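Local atomic coordinates of 49 protein (Murid herpesvirus 4, PDB entry 6A4V), a protein that probably interacts with host poly(ADP-ribose) polymerase 1 (PARP-1) and thereby facilitates replication of this gammaherpesvirus. Residues R178-S181 / S182-N186; H284-H287 / R288-T291; P148-L151 / S152-Y155; A64-C67 / K68-V71. All blocks are in the same frame, centred on the assembly; numbering follows the deposited sequence.

None of the four local contacts touches another, and three of them are turns of alpha-helices. Interaction 4 lies within helix 61-85, whereas interactions 1 and 2 lie near the C-terminal ends of helices 173-184 and 274-289; each pairs a buried apolar face with a more polar outer one. Interaction 3 is a surface contact in the loop before helix 161-168, built on three-residue rather than four-residue hydrogen bonding. Interactions 2 and 4, with centres about 18 Å apart, share neighbours: both meet Phe250 and Val254 of helix 238-262. Interactions 1 and 3 both reach helix 161-168. A second subunit approaches interaction 2 alone.

Interaction 1: residues R178-S181 / S182-N186; sequences RKIS and SMLDN
The last turn of helix 173-184 brings Ile180 against Leu184, one helical turn apart on the same face. The two side chains lie side by side and point the same way, and CG2 of Ile180 meets CD1 of Leu184 at 3.5 Å, tighter than a usual van der Waals contact. CG2 is the Ile180 branch anti to the backbone N (the other, CG1, has chi1 -59°), while Leu184 carries CG beside its own N. The backbone bonds are those of an alpha-helix: Leu184 N donates to Ile180 O at 2.7 Å and Met183 N to Lys179 O at 2.9 Å. Ser182 N, one step earlier, bonds Arg178 O at 3.1 Å. Ser182 OG also turns back on Lys179 O, but its modelled distance is implausibly short, so the detail is doubtful. Met183, bent at its second and third torsions, sends its thioether away towards Phe198 and Tyr201 of helix 195-203, while Leu184 packs on Leu229 of helix 213-235. Asp185 then leaves helical geometry. An i, i+4 apolar pair on the buried face is typical of an amphipathic alpha-helix in an all-helical fold; here it falls in the last turn.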
loop_
_atom_site.group_PDB
_atom_site.type_symbol
_atom_site.label_atom_id
_atom_site.label_comp_id
_atom_site.label_asym_id
_atom_site.label_seq_id
_atom_site.Cartn_x
_atom_site.Cartn_y
_atom_site.Cartn_z
ATOM N N ARG B 178 29.489 5.181 0.851
ATOM C CA ARG B 178 28.980 5.408 -0.518
ATOM C C ARG B 178 27.444 5.408 -0.534
ATOM O O ARG B 178 26.816 6.371 -1.046
ATOM C CB ARG B 178 29.506 4.350 -1.496
ATOM C CG ARG B 178 29.373 4.729 -2.969
ATOM C CD ARG B 178 30.604 4.408 -3.805
ATOM N NE ARG B 178 31.840 4.954 -3.240
ATOM C CZ ARG B 178 32.985 5.131 -3.903
ATOM N NH1 ARG B 178 33.033 4.987 -5.218
ATOM N NH2 ARG B 178 34.077 5.469 -3.237
ATOM N N LYS B 179 26.853 4.324 0.003
ATOM C CA LYS B 179 25.396 4.061 -0.066
ATOM C C LYS B 179 24.671 5.084 0.817
ATOM O O LYS B 179 23.800 5.825 0.339
ATOM C CB LYS B 179 25.096 2.598 0.297
ATOM C CG LYS B 179 25.484 1.600 -0.792
ATOM C CD LYS B 179 25.447 0.130 -0.409
ATOM C CE LYS B 179 25.928 -0.756 -1.542
ATOM N NZ LYS B 179 25.937 -2.191 -1.172
ATOM N N ILE B 180 25.083 5.149 2.090
ATOM C CA ILE B 180 24.606 6.154 3.049
ATOM C C ILE B 180 24.365 7.474 2.301
ATOM O O ILE B 180 23.218 7.897 2.131
ATOM C CB ILE B 180 25.614 6.329 4.197
ATOM C CG1 ILE B 180 25.856 5.023 4.968
ATOM C CG2 ILE B 180 25.186 7.477 5.100
ATOM C CD1 ILE B 180 24.948 4.787 6.162
ATOM N N SER B 181 25.445 8.085 1.799
ATOM C CA SER B 181 25.372 9.414 1.218
ATOM C C SER B 181 24.490 9.420 -0.051
ATOM O O SER B 181 23.885 10.452 -0.365
ATOM C CB SER B 181 26.762 10.008 1.005
ATOM O OG SER B 181 27.155 9.975 -0.358
ATOM N N SER B 182 24.354 8.283 -0.754
ATOM C CA SER B 182 23.383 8.191 -1.883
ATOM C C SER B 182 21.934 8.297 -1.377
ATOM O O SER B 182 21.077 8.879 -2.082
ATOM C CB SER B 182 23.583 6.936 -2.691
ATOM O OG SER B 182 23.171 5.791 -1.965
ATOM N N MET B 183 21.672 7.694 -0.195
ATOM C CA MET B 183 20.400 7.831 0.553
ATOM C C MET B 183 20.273 9.294 0.959
ATOM O O MET B 183 19.318 10.020 0.529
ATOM C CB MET B 183 20.334 7.046 1.874
ATOM C CG MET B 183 20.747 5.589 1.852
ATOM S SD MET B 183 19.400 4.545 1.336
ATOM C CE MET B 183 18.076 5.059 2.424
ATOM N N LEU B 184 21.250 9.702 1.791
ATOM C CA LEU B 184 21.215 10.959 2.549
ATOM C C LEU B 184 21.418 12.150 1.618
ATOM O O LEU B 184 20.780 13.161 1.807
ATOM C CB LEU B 184 22.251 10.945 3.682
ATOM C CG LEU B 184 21.861 10.103 4.900
ATOM C CD1 LEU B 184 22.994 10.046 5.917
ATOM C CD2 LEU B 184 20.582 10.632 5.551
ATOM N N ASP B 185 22.330 12.060 0.650
ATOM C CA ASP B 185 22.455 13.138 -0.340
ATOM C C ASP B 185 21.426 12.875 -1.424
ATOM O O ASP B 185 21.574 11.929 -2.226
ATOM C CB ASP B 185 23.845 13.247 -0.970
ATOM C CG ASP B 185 24.031 14.452 -1.882
ATOM O OD1 ASP B 185 23.246 15.444 -1.772
ATOM O OD2 ASP B 185 24.960 14.389 -2.699
ATOM N N ASN B 186 20.375 13.691 -1.405
ATOM C CA ASN B 186 19.233 13.462 -2.245
ATOM C C ASN B 186 19.139 14.633 -3.206
ATOM O O ASN B 186 18.044 14.954 -3.705
ATOM C CB ASN B 186 17.962 13.263 -1.423
ATOM C CG ASN B 186 17.580 14.523 -0.680
ATOM O OD1 ASN B 186 18.127 15.582 -0.978
ATOM N ND2 ASN B 186 16.640 14.429 0.249
#

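Interaction 2: residues H284-H287 / R288-T291; sequences HLLH and RLQT
Leu286 and Leu289 touch through their methyls, CD1 to CD2 at 3.8 Å, on the buried side of helix 274-289, while the polar atoms of this helix end are satisfied mostly by the chain itself. Arg288 N donates to His284 O at 3.0 Å, and Leu289 N reaches Leu285 O at 2.7 Å. The next bond in the row is weak: Gln290 N lies 3.5 Å from Leu286 O, with an N-H...O angle of only 122°. Beyond it the pattern shortens from four residues to three, because Thr291 N donates to Arg288 O at 2.9 Å. The hydroxyl of Thr291 sits between its own N and carbonyl carbon (chi1 41°), which turns it back to the same acceptor; OG1 donates to Arg288 O at 3.1 Å, approaching from the same face as the amide. One carbonyl thus takes two bonds from Thr291, and a weak one from Ser292 OG. In turn the guanidinium of Arg288, on a chain bent at chi2 (68°), folds back so that NH1 donates weakly to Thr291 OG1 at 3.0 Å. NH2 is hydrogen-bonded elsewhere in the structure, and NE makes a long, weak ion pair with Glu95 of the second subunit. Leu289 O, one residue further on, accepts from the Asn293 side chain. Leu286 and Leu289 both pack on Phe250 of helix 238-262; Leu289 also meets Val297 and Phe298 of helix 295-312, and Leu285 touches Glu300 and Ile301 of that helix and also packs on Arg99 of the second subunit.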
loop_
_atom_site.group_PDB
_atom_site.type_symbol
_atom_site.label_atom_id
_atom_site.label_comp_id
_atom_site.label_asym_id
_atom_site.label_seq_id
_atom_site.Cartn_x
_atom_site.Cartn_y
_atom_site.Cartn_z
ATOM N N HIS B 284 -13.494 9.264 -17.640
ATOM C CA HIS B 284 -14.377 9.368 -16.430
ATOM C C HIS B 284 -13.596 9.137 -15.138
ATOM O O HIS B 284 -13.807 9.817 -14.126
ATOM C CB HIS B 284 -15.509 8.307 -16.502
ATOM C CG HIS B 284 -16.564 8.575 -17.518
ATOM N ND1 HIS B 284 -17.034 7.576 -18.374
ATOM C CD2 HIS B 284 -17.269 9.694 -17.804
ATOM C CE1 HIS B 284 -17.982 8.064 -19.149
ATOM N NE2 HIS B 284 -18.143 9.370 -18.823
ATOM N N LEU B 285 -12.691 8.150 -15.174
ATOM C CA LEU B 285 -11.883 7.868 -14.038
ATOM C C LEU B 285 -10.980 9.055 -13.675
ATOM O O LEU B 285 -10.896 9.418 -12.427
ATOM C CB LEU B 285 -11.089 6.582 -14.324
ATOM C CG LEU B 285 -11.911 5.306 -14.074
ATOM C CD1 LEU B 285 -11.237 4.097 -14.646
ATOM C CD2 LEU B 285 -12.208 5.132 -12.614
ATOM N N LEU B 286 -10.292 9.614 -14.701
ATOM C CA LEU B 286 -9.330 10.691 -14.495
ATOM C C LEU B 286 -10.032 11.902 -13.919
ATOM O O LEU B 286 -9.544 12.540 -12.991
ATOM C CB LEU B 286 -8.556 10.999 -15.786
ATOM C CG LEU B 286 -7.115 10.481 -15.761
ATOM C CD1 LEU B 286 -6.368 11.071 -14.577
ATOM C CD2 LEU B 286 -7.071 8.954 -15.707
ATOM N N HIS B 287 -11.236 12.133 -14.399
ATOM C CA HIS B 287 -12.036 13.198 -13.926
ATOM C C HIS B 287 -12.435 12.954 -12.465
ATOM O O HIS B 287 -12.572 13.928 -11.675
ATOM C CB HIS B 287 -13.274 13.357 -14.825
ATOM C CG HIS B 287 -13.982 14.645 -14.576
ATOM N ND1 HIS B 287 -14.916 14.794 -13.549
ATOM C CD2 HIS B 287 -13.846 15.860 -15.144
ATOM C CE1 HIS B 287 -15.355 16.040 -13.531
ATOM N NE2 HIS B 287 -14.700 16.711 -14.490
ATOM N N ARG B 288 -12.717 11.689 -12.091
ATOM C CA ARG B 288 -13.098 11.436 -10.688
ATOM C C ARG B 288 -11.862 11.576 -9.794
ATOM O O ARG B 288 -12.001 12.037 -8.649
ATOM C CB ARG B 288 -13.688 10.040 -10.444
ATOM C CG ARG B 288 -14.284 9.845 -9.049
ATOM C CD ARG B 288 -15.529 10.710 -8.887
ATOM N NE ARG B 288 -16.224 10.487 -7.627
ATOM C CZ ARG B 288 -16.080 11.220 -6.527
ATOM N NH1 ARG B 288 -15.662 12.477 -6.592
ATOM N NH2 ARG B 288 -16.333 10.665 -5.352
ATOM N N LEU B 289 -10.701 11.103 -10.291
ATOM C CA LEU B 289 -9.490 11.166 -9.579
ATOM C C LEU B 289 -9.144 12.580 -9.072
ATOM O O LEU B 289 -8.421 12.730 -8.080
ATOM C CB LEU B 289 -8.394 10.612 -10.477
ATOM C CG LEU B 289 -7.038 10.436 -9.823
ATOM C CD1 LEU B 289 -7.106 9.413 -8.667
ATOM C CD2 LEU B 289 -6.064 10.007 -10.919
ATOM N N GLN B 290 -9.664 13.626 -9.701
ATOM C CA GLN B 290 -9.267 14.944 -9.307
ATOM C C GLN B 290 -10.028 15.360 -8.049
ATOM O O GLN B 290 -9.625 16.323 -7.396
ATOM C CB GLN B 290 -9.475 15.979 -10.421
ATOM C CG GLN B 290 -8.940 15.570 -11.782
ATOM C CD GLN B 290 -7.462 15.259 -11.789
ATOM O OE1 GLN B 290 -7.026 14.240 -12.342
ATOM N NE2 GLN B 290 -6.707 16.076 -11.077
ATOM N N THR B 291 -11.141 14.697 -7.725
ATOM C CA THR B 291 -11.922 15.113 -6.538
ATOM C C THR B 291 -11.829 14.045 -5.447
ATOM O O THR B 291 -11.948 14.369 -4.309
ATOM C CB THR B 291 -13.361 15.472 -6.917
ATOM O OG1 THR B 291 -13.781 14.499 -7.878
ATOM C CG2 THR B 291 -13.467 16.862 -7.503
#

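Interaction 3: residues P148-L151 / S152-Y155; sequences PEIL and SIPY
Ile153 is folded back over Ile150 by its torsions: CG1 lies beside its own backbone N (chi1 -54°), and the chain then runs on extended (chi2 167°). This carries the CG1-CD1 arm across the carbonyl group of Ile150. CG1 approaches Ile150 O to 3.0 Å and CD1 comes to 3.2 Å from the same oxygen, a tight approach of an aliphatic arm to a peptide oxygen. CD1 then continues to the Ile150 side chain, 4.0 Å from its CG1, where the two isoleucines cross obliquely.

The same carbonyl is also a hydrogen-bond acceptor. Ile153 N donates to Ile150 O at 3.2 Å from 48° above the carbonyl plane, and so not on a lone pair. Glu149 O receives two weak bonds from Ser152, one from the backbone N at 3.4 Å and one from OG at 3.3 Å, so that the serine hydroxyl curls back to the acceptor its own amide uses. Leu151 N, bonded to Pro148 O at 3.1 Å, begins this succession of three-residue steps.

Inward, Ile150 rests on Leu143 of helix 131-146. Tyr155 packs on Ile137 and Val140 of that helix and meets Trp164 of helix 161-168 edge-to-face. Successive i, i+3 bonds, the last with its donor well out of the carbonyl plane, with a serine hydroxyl weakly doubling one of them and extended chain following after Ser152, are typical of a short 3-10 turn in the loop between two helices.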
loop_
_atom_site.group_PDB
_atom_site.type_symbol
_atom_site.label_atom_id
_atom_site.label_comp_id
_atom_site.label_asym_id
_atom_site.label_seq_id
_atom_site.Cartn_x
_atom_site.Cartn_y
_atom_site.Cartn_z
ATOM N N PRO B 148 37.349 12.444 22.686
ATOM C CA PRO B 148 37.349 13.909 22.632
ATOM C C PRO B 148 37.895 14.611 21.385
ATOM O O PRO B 148 37.521 15.748 21.149
ATOM C CB PRO B 148 38.281 14.282 23.796
ATOM C CG PRO B 148 38.106 13.157 24.761
ATOM C CD PRO B 148 38.094 11.949 23.855
ATOM N N GLU B 149 38.751 13.950 20.602
ATOM C CA GLU B 149 39.285 14.584 19.369
ATOM C C GLU B 149 38.116 15.102 18.528
ATOM O O GLU B 149 38.255 16.085 17.785
ATOM C CB GLU B 149 40.082 13.645 18.451
ATOM C CG GLU B 149 40.708 12.437 19.130
ATOM C CD GLU B 149 39.834 11.197 19.211
ATOM O OE1 GLU B 149 38.661 11.268 18.792
ATOM O OE2 GLU B 149 40.330 10.157 19.699
ATOM N N ILE B 150 36.985 14.388 18.614
ATOM C CA ILE B 150 35.798 14.591 17.737
ATOM C C ILE B 150 35.245 16.018 17.879
ATOM O O ILE B 150 34.680 16.539 16.937
ATOM C CB ILE B 150 34.730 13.503 18.012
ATOM C CG1 ILE B 150 34.786 12.437 16.914
ATOM C CG2 ILE B 150 33.319 14.077 18.182
ATOM C CD1 ILE B 150 34.077 11.147 17.258
ATOM N N LEU B 151 35.417 16.633 19.052
ATOM C CA LEU B 151 34.725 17.850 19.413
ATOM C C LEU B 151 35.310 19.072 18.691
ATOM O O LEU B 151 34.605 20.092 18.525
ATOM C CB LEU B 151 34.773 18.004 20.938
ATOM C CG LEU B 151 33.922 16.991 21.694
ATOM C CD1 LEU B 151 34.271 16.912 23.183
ATOM C CD2 LEU B 151 32.454 17.298 21.502
ATOM N N SER B 152 36.557 18.972 18.219
ATOM C CA SER B 152 37.182 20.057 17.450
ATOM C C SER B 152 36.710 20.081 15.984
ATOM O O SER B 152 37.206 20.905 15.212
ATOM C CB SER B 152 38.677 19.949 17.521
ATOM O OG SER B 152 39.074 19.196 18.661
ATOM N N ILE B 153 35.760 19.210 15.593
ATOM C CA ILE B 153 35.349 19.097 14.177
ATOM C C ILE B 153 34.291 20.152 13.877
ATOM O O ILE B 153 33.189 20.095 14.418
ATOM C CB ILE B 153 34.858 17.680 13.806
ATOM C CG1 ILE B 153 35.890 16.612 14.172
ATOM C CG2 ILE B 153 34.504 17.609 12.324
ATOM C CD1 ILE B 153 35.358 15.207 14.122
ATOM N N PRO B 154 34.603 21.137 12.999
ATOM C CA PRO B 154 33.647 22.185 12.638
ATOM C C PRO B 154 32.464 21.663 11.811
ATOM O O PRO B 154 32.674 20.829 10.923
ATOM C CB PRO B 154 34.458 23.140 11.749
ATOM C CG PRO B 154 35.562 22.266 11.182
ATOM C CD PRO B 154 35.883 21.275 12.281
ATOM N N TYR B 155 31.262 22.185 12.107
ATOM C CA TYR B 155 29.995 21.869 11.414
ATOM C C TYR B 155 29.028 23.015 11.730
ATOM O O TYR B 155 29.311 23.769 12.672
ATOM C CB TYR B 155 29.427 20.510 11.868
ATOM C CG TYR B 155 28.766 20.514 13.222
ATOM C CD1 TYR B 155 29.496 20.293 14.382
ATOM C CD2 TYR B 155 27.404 20.736 13.359
ATOM C CE1 TYR B 155 28.892 20.290 15.633
ATOM C CE2 TYR B 155 26.785 20.728 14.600
ATOM C CZ TYR B 155 27.531 20.515 15.746
ATOM O OH TYR B 155 26.930 20.561 16.982
#

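Interaction 4: residues A64-C67 / K68-V71; sequences ACLC and KLQV
Leu69 sets its CD1 methyl against two side chains of the preceding turn, Cys65 and Leu66. Cys65 SG, swung anti to its backbone N (chi1 -167°), lies 4.2 Å from Leu69 CD1, and Leu66 CD2 meets the same methyl at 4.2 Å. The two leucines have similar rotamers, CG beside the backbone N, yet their side chains slant past each other. Leu69 CG also rests 3.2 Å from Cys65 O, so the branch point covers a carbonyl already in use: Leu69 N donates to the same Cys65 O at 2.9 Å.

Lys68 starts back in the same way, its CG 3.1 Å from Ala64 O, but then bends along its length and leads away; its amine makes a long, weak ion pair with Asp55. The main-chain bonds beneath are regular. Lys68 N meets Ala64 O at 2.9 Å, and Val71 N meets Cys67 O at 2.9 Å with an N-H...O angle of 171°.

Three helices pack against this part of helix 61-85. Ala64 and Cys67 pack on Ile54 of helix 44-57, Leu66 on Leu305 of helix 295-312, and Cys65 on Leu257 of helix 238-262; Leu69 lies between the last two helices, touching Leu305, Phe250 and Val254.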
loop_
_atom_site.group_PDB
_atom_site.type_symbol
_atom_site.label_atom_id
_atom_site.label_comp_id
_atom_site.label_asym_id
_atom_site.label_seq_id
_atom_site.Cartn_x
_atom_site.Cartn_y
_atom_site.Cartn_z
ATOM N N ALA B 64 3.558 3.792 -26.384
ATOM C CA ALA B 64 4.457 4.517 -25.522
ATOM C C ALA B 64 3.647 5.302 -24.479
ATOM O O ALA B 64 3.879 5.217 -23.275
ATOM C CB ALA B 64 5.332 5.397 -26.381
ATOM N N CYS B 65 2.584 5.954 -24.930
ATOM C CA CYS B 65 1.777 6.811 -24.040
ATOM C C CYS B 65 1.242 5.953 -22.888
ATOM O O CYS B 65 1.288 6.336 -21.703
ATOM C CB CYS B 65 0.714 7.534 -24.850
ATOM S SG CYS B 65 -0.059 8.878 -23.908
ATOM N N LEU B 66 0.846 4.719 -23.212
ATOM C CA LEU B 66 0.225 3.895 -22.265
ATOM C C LEU B 66 1.222 3.421 -21.209
ATOM O O LEU B 66 0.895 3.495 -20.026
ATOM C CB LEU B 66 -0.416 2.715 -22.966
ATOM C CG LEU B 66 -1.725 3.094 -23.620
ATOM C CD1 LEU B 66 -2.222 1.908 -24.422
ATOM C CD2 LEU B 66 -2.730 3.505 -22.549
ATOM N N CYS B 67 2.408 2.968 -21.637
ATOM C CA CYS B 67 3.468 2.643 -20.672
ATOM C C CYS B 67 3.628 3.869 -19.754
ATOM O O CYS B 67 3.623 3.752 -18.582
ATOM C CB CYS B 67 4.762 2.270 -21.400
ATOM S SG CYS B 67 4.599 0.838 -22.514
ATOM N N LYS B 68 3.703 5.067 -20.342
ATOM C CA LYS B 68 4.069 6.248 -19.617
ATOM C C LYS B 68 3.023 6.465 -18.531
ATOM O O LYS B 68 3.386 6.769 -17.381
ATOM C CB LYS B 68 4.154 7.481 -20.524
ATOM C CG LYS B 68 5.229 7.441 -21.600
ATOM C CD LYS B 68 6.078 8.737 -21.792
ATOM C CE LYS B 68 6.442 9.007 -23.249
ATOM N NZ LYS B 68 6.061 10.384 -23.676
ATOM N N LEU B 69 1.770 6.184 -18.894
ATOM C CA LEU B 69 0.639 6.332 -18.081
ATOM C C LEU B 69 0.638 5.312 -16.962
ATOM O O LEU B 69 0.110 5.623 -15.910
ATOM C CB LEU B 69 -0.639 6.183 -18.908
ATOM C CG LEU B 69 -1.005 7.448 -19.693
ATOM C CD1 LEU B 69 -2.113 7.164 -20.686
ATOM C CD2 LEU B 69 -1.343 8.595 -18.755
ATOM N N GLN B 70 1.087 4.093 -17.256
ATOM C CA GLN B 70 1.129 3.021 -16.266
ATOM C C GLN B 70 2.156 3.365 -15.204
ATOM O O GLN B 70 1.809 3.383 -13.988
ATOM C CB GLN B 70 1.455 1.697 -16.936
ATOM C CG GLN B 70 0.229 1.130 -17.612
ATOM C CD GLN B 70 0.515 -0.154 -18.346
ATOM O OE1 GLN B 70 1.516 -0.282 -19.058
ATOM N NE2 GLN B 70 -0.383 -1.115 -18.183
ATOM N N VAL B 71 3.311 3.877 -15.659
ATOM C CA VAL B 71 4.306 4.365 -14.753
ATOM C C VAL B 71 3.730 5.490 -13.908
ATOM O O VAL B 71 4.047 5.532 -12.716
ATOM C CB VAL B 71 5.539 4.929 -15.466
ATOM C CG1 VAL B 71 6.371 5.752 -14.513
ATOM C CG2 VAL B 71 6.344 3.795 -16.088
#